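Long-range contact in TRAP-type transporter, periplasmic component (Cupriavidus necator, PDB 4P8B), which binds (S)-2-acetolactate as the periplasmic solute-binding component of a TRAP-type transporter and probably delivers it for uptake: residues Y29-P41 against R63-V75. Residues are numbered along the deposited sequence; the frame is centred on the assembly and turned at random.
With X2X ((2S)-2-hydroxy-2-methyl-3-oxobutanoic acid), chain D.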
# COMPACT_ATOMS: atom_id res chain seq x y z
N TYR A 29 17.43 25.49 9.58
CA TYR A 29 17.04 24.16 9.11
C TYR A 29 18.02 23.09 9.58
O TYR A 29 19.23 23.31 9.60
CB TYR A 29 16.99 24.11 7.58
CG TYR A 29 15.85 24.84 6.89
CD1 TYR A 29 14.93 25.61 7.61
CD2 TYR A 29 15.69 24.74 5.51
CE1 TYR A 29 13.89 26.27 6.96
CE2 TYR A 29 14.66 25.40 4.85
CZ TYR A 29 13.76 26.15 5.58
OH TYR A 29 12.74 26.79 4.91
N LYS A 30 17.49 21.92 9.96
CA LYS A 30 18.29 20.72 10.19
C LYS A 30 19.30 20.50 9.04
O LYS A 30 19.01 20.79 7.88
CB LYS A 30 17.38 19.49 10.24
CG LYS A 30 16.75 19.03 11.59
CD LYS A 30 15.57 18.05 11.27
CE LYS A 30 15.36 16.91 12.28
NZ LYS A 30 14.32 17.21 13.34
N SER A 31 20.47 19.95 9.36
CA SER A 31 21.45 19.54 8.35
C SER A 31 21.02 18.30 7.53
O SER A 31 21.47 18.10 6.39
CB SER A 31 22.77 19.22 9.03
OG SER A 31 23.70 18.70 8.10
N GLU A 32 20.20 17.44 8.12
CA GLU A 32 19.71 16.26 7.40
C GLU A 32 18.32 15.98 7.90
O GLU A 32 18.07 16.04 9.10
CB GLU A 32 20.63 15.07 7.67
CG GLU A 32 20.30 13.80 6.91
CD GLU A 32 21.44 12.81 6.99
OE1 GLU A 32 21.55 12.11 8.02
OE2 GLU A 32 22.26 12.76 6.04
N TYR A 33 17.41 15.69 6.96
CA TYR A 33 16.06 15.29 7.31
C TYR A 33 15.92 13.81 7.03
O TYR A 33 16.58 13.30 6.15
CB TYR A 33 15.04 16.09 6.51
CG TYR A 33 14.99 17.55 6.93
CD1 TYR A 33 15.85 18.48 6.37
CD2 TYR A 33 14.11 17.97 7.91
CE1 TYR A 33 15.83 19.81 6.77
CE2 TYR A 33 14.09 19.31 8.33
CZ TYR A 33 14.95 20.20 7.74
OH TYR A 33 14.96 21.53 8.14
N LYS A 34 15.09 13.16 7.81
CA LYS A 34 14.96 11.72 7.72
C LYS A 34 13.64 11.33 7.05
O LYS A 34 12.58 11.69 7.54
CB LYS A 34 15.03 11.14 9.14
CG LYS A 34 16.21 11.60 9.94
CD LYS A 34 16.24 10.89 11.27
CE LYS A 34 17.41 11.36 12.10
NZ LYS A 34 17.21 11.00 13.52
N MSE A 35 13.72 10.55 5.97
CA MSE A 35 12.53 10.04 5.28
C MSE A 35 12.38 8.54 5.52
O MSE A 35 13.26 7.73 5.19
CB MSE A 35 12.62 10.27 3.78
CG MSE A 35 11.31 9.86 3.09
SE MSE A 35 11.44 9.75 1.14
CE MSE A 35 11.98 11.59 0.77
N SER A 36 11.26 8.15 6.10
CA SER A 36 10.99 6.75 6.36
C SER A 36 10.34 6.08 5.15
O SER A 36 9.43 6.66 4.53
CB SER A 36 10.08 6.61 7.58
OG SER A 36 9.93 5.24 7.88
N LEU A 37 10.79 4.86 4.82
CA LEU A 37 10.22 4.03 3.76
C LEU A 37 10.24 2.59 4.23
O LEU A 37 11.29 2.14 4.70
CB LEU A 37 11.10 4.08 2.51
CG LEU A 37 11.29 5.46 1.88
CD1 LEU A 37 12.41 5.40 0.84
CD2 LEU A 37 10.00 5.98 1.28
N VAL A 38 9.16 1.84 4.04
CA VAL A 38 9.23 0.41 4.30
C VAL A 38 10.11 -0.25 3.24
O VAL A 38 10.99 -1.03 3.57
CB VAL A 38 7.85 -0.26 4.28
CG1 VAL A 38 7.97 -1.76 4.42
CG2 VAL A 38 7.00 0.27 5.40
N LEU A 39 9.89 0.10 1.97
CA LEU A 39 10.61 -0.49 0.84
C LEU A 39 11.62 0.48 0.26
O LEU A 39 11.33 1.67 0.08
CB LEU A 39 9.60 -0.87 -0.25
CG LEU A 39 8.54 -1.89 0.16
CD1 LEU A 39 7.66 -2.25 -1.04
CD2 LEU A 39 9.19 -3.15 0.74
N GLY A 40 12.80 -0.03 -0.03
CA GLY A 40 13.87 0.75 -0.60
C GLY A 40 13.78 0.85 -2.11
O GLY A 40 12.81 0.41 -2.72
N PRO A 41 14.80 1.44 -2.72
CA PRO A 41 14.81 1.78 -4.15
C PRO A 41 14.77 0.59 -5.13
O PRO A 41 14.69 0.83 -6.33
CB PRO A 41 16.13 2.54 -4.31
CG PRO A 41 16.47 3.03 -2.95
CD PRO A 41 15.94 2.02 -2.00
N ARG A 63 19.61 23.17 -0.01
CA ARG A 63 19.29 23.58 1.35
C ARG A 63 18.56 22.52 2.14
O ARG A 63 18.79 22.36 3.33
CB ARG A 63 18.48 24.88 1.35
CG ARG A 63 19.32 26.09 0.93
CD ARG A 63 18.55 27.40 1.04
NE ARG A 63 17.41 27.40 0.16
CZ ARG A 63 16.16 27.21 0.57
NH1 ARG A 63 15.90 27.02 1.87
NH2 ARG A 63 15.18 27.19 -0.31
N ILE A 64 17.68 21.78 1.48
CA ILE A 64 16.98 20.70 2.17
C ILE A 64 17.54 19.36 1.70
O ILE A 64 17.35 18.98 0.54
CB ILE A 64 15.46 20.76 1.97
CG1 ILE A 64 14.91 22.08 2.53
CG2 ILE A 64 14.80 19.57 2.68
CD1 ILE A 64 13.42 22.24 2.35
N ASN A 65 18.23 18.69 2.62
CA ASN A 65 18.99 17.48 2.35
C ASN A 65 18.36 16.33 3.10
O ASN A 65 18.29 16.33 4.32
CB ASN A 65 20.45 17.66 2.82
CG ASN A 65 21.22 16.37 2.83
OD1 ASN A 65 21.84 16.01 3.84
ND2 ASN A 65 21.18 15.65 1.71
N ILE A 66 17.84 15.36 2.36
CA ILE A 66 17.04 14.30 2.95
C ILE A 66 17.71 12.93 2.79
O ILE A 66 18.15 12.57 1.70
CB ILE A 66 15.67 14.23 2.28
CG1 ILE A 66 14.93 15.56 2.42
CG2 ILE A 66 14.83 13.09 2.89
CD1 ILE A 66 13.84 15.75 1.35
N LYS A 67 17.81 12.21 3.89
CA LYS A 67 18.36 10.87 3.88
C LYS A 67 17.22 9.87 3.97
O LYS A 67 16.30 10.02 4.78
CB LYS A 67 19.32 10.68 5.06
CG LYS A 67 19.85 9.25 5.18
CD LYS A 67 20.96 9.12 6.22
CE LYS A 67 22.25 9.78 5.75
NZ LYS A 67 22.95 8.98 4.72
N LEU A 68 17.30 8.82 3.14
CA LEU A 68 16.32 7.74 3.13
C LEU A 68 16.66 6.69 4.20
O LEU A 68 17.82 6.32 4.38
CB LEU A 68 16.27 7.07 1.76
CG LEU A 68 15.33 7.67 0.70
CD1 LEU A 68 15.38 9.17 0.60
CD2 LEU A 68 15.66 7.00 -0.65
N TYR A 69 15.64 6.25 4.91
CA TYR A 69 15.75 5.18 5.90
C TYR A 69 14.80 4.06 5.51
O TYR A 69 13.68 3.95 6.02
CB TYR A 69 15.41 5.72 7.29
CG TYR A 69 16.50 6.60 7.88
CD1 TYR A 69 16.61 7.94 7.53
CD2 TYR A 69 17.41 6.08 8.80
CE1 TYR A 69 17.59 8.75 8.08
CE2 TYR A 69 18.40 6.89 9.36
CZ TYR A 69 18.48 8.20 8.99
OH TYR A 69 19.48 8.97 9.55
N PRO A 70 15.23 3.19 4.59
CA PRO A 70 14.40 2.06 4.18
C PRO A 70 14.32 0.98 5.25
O PRO A 70 15.08 0.97 6.23
CB PRO A 70 15.09 1.56 2.92
CG PRO A 70 16.53 1.92 3.11
CD PRO A 70 16.52 3.23 3.87
N GLY A 71 13.43 0.04 5.04
CA GLY A 71 13.17 -0.99 6.01
C GLY A 71 12.44 -0.54 7.25
O GLY A 71 12.33 -1.28 8.22
N THR A 72 11.94 0.70 7.25
CA THR A 72 11.30 1.29 8.42
C THR A 72 12.22 1.20 9.65
O THR A 72 11.77 1.06 10.77
CB THR A 72 9.87 0.71 8.72
OG1 THR A 72 9.56 -0.40 7.89
CG2 THR A 72 8.83 1.74 8.45
N SER A 73 13.51 1.39 9.43
CA SER A 73 14.47 1.30 10.53
C SER A 73 14.24 2.34 11.61
O SER A 73 14.58 2.10 12.77
CB SER A 73 15.91 1.44 10.03
OG SER A 73 16.16 2.76 9.58
N LEU A 74 13.64 3.48 11.27
CA LEU A 74 13.43 4.51 12.27
C LEU A 74 12.44 4.08 13.35
O LEU A 74 12.41 4.69 14.43
CB LEU A 74 12.98 5.82 11.59
CG LEU A 74 14.09 6.49 10.79
CD1 LEU A 74 13.56 7.61 9.89
CD2 LEU A 74 15.13 7.05 11.72
N VAL A 75 11.62 3.07 13.06
CA VAL A 75 10.77 2.43 14.07
C VAL A 75 11.13 0.94 14.25
O VAL A 75 10.28 0.11 14.56
CB VAL A 75 9.25 2.60 13.77
CG1 VAL A 75 8.84 4.04 14.03
CG2 VAL A 75 8.91 2.20 12.35
OAD X2X D . 4.27 -5.13 4.36
CAH X2X D . 3.90 -5.14 3.14
OAE X2X D . 3.36 -6.17 2.63
CAI X2X D . 4.08 -3.93 2.28
CAB X2X D . 5.56 -3.75 2.04
OAF X2X D . 3.29 -4.01 1.13
CAG X2X D . 3.53 -2.80 3.08
OAC X2X D . 4.29 -2.06 3.72
CAA X2X D . 2.06 -2.58 3.14
O HOH W 1 19.31 20.16 4.79
O HOH W 2 12.52 4.32 8.59
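Y69 O is gripped twice: the backbone amide L37 N reaches it at 3.3 Å from above the carbonyl plane, and a water donates to it at 2.8 Å. That water also donates to S36 OG and accepts from L74 N, tying the turn after strand 66-69 back to strand 33-36; S36 OG is also hydrogen-bonded to E82. Upstream the strands pair in parallel register, Y33 with I66 through S36 with Y69; the bond from K67 N to Y33 O, 2.8 Å, is nearly straight at 168°. Beyond them, T72 N donates to L37 O at 3.0 Å.

On the face bearing K34 and Y69, the extended K34 chain lies obliquely against the Y69 ring, CB 3.7 Å from CE1, while L74 CD2 covers a face of that ring near its rim. Just before the strand, E32 CG stands anti to its own N (chi1 -176°), which carries the carboxylate over the K67 aliphatic chain; OE2 stays 4.1 Å from K67 NZ, too far for a salt bridge. On the face bearing Y33, M35, I66 and L68, M35 CB meets I66 CG2 at 3.7 Å, and the selenium of M35, a selenomethionine, lies near L68 CD1.

Past the strand, V38 and L39 line the acetolactate pocket, V38 CG2 resting against T72. The contact closes a beta-alpha-beta unit through helix 44-59, whose W52 packs on M35; strand 66-69 forms the sheet's edge, and strand 93-97 flanks strand 33-36 on its other side.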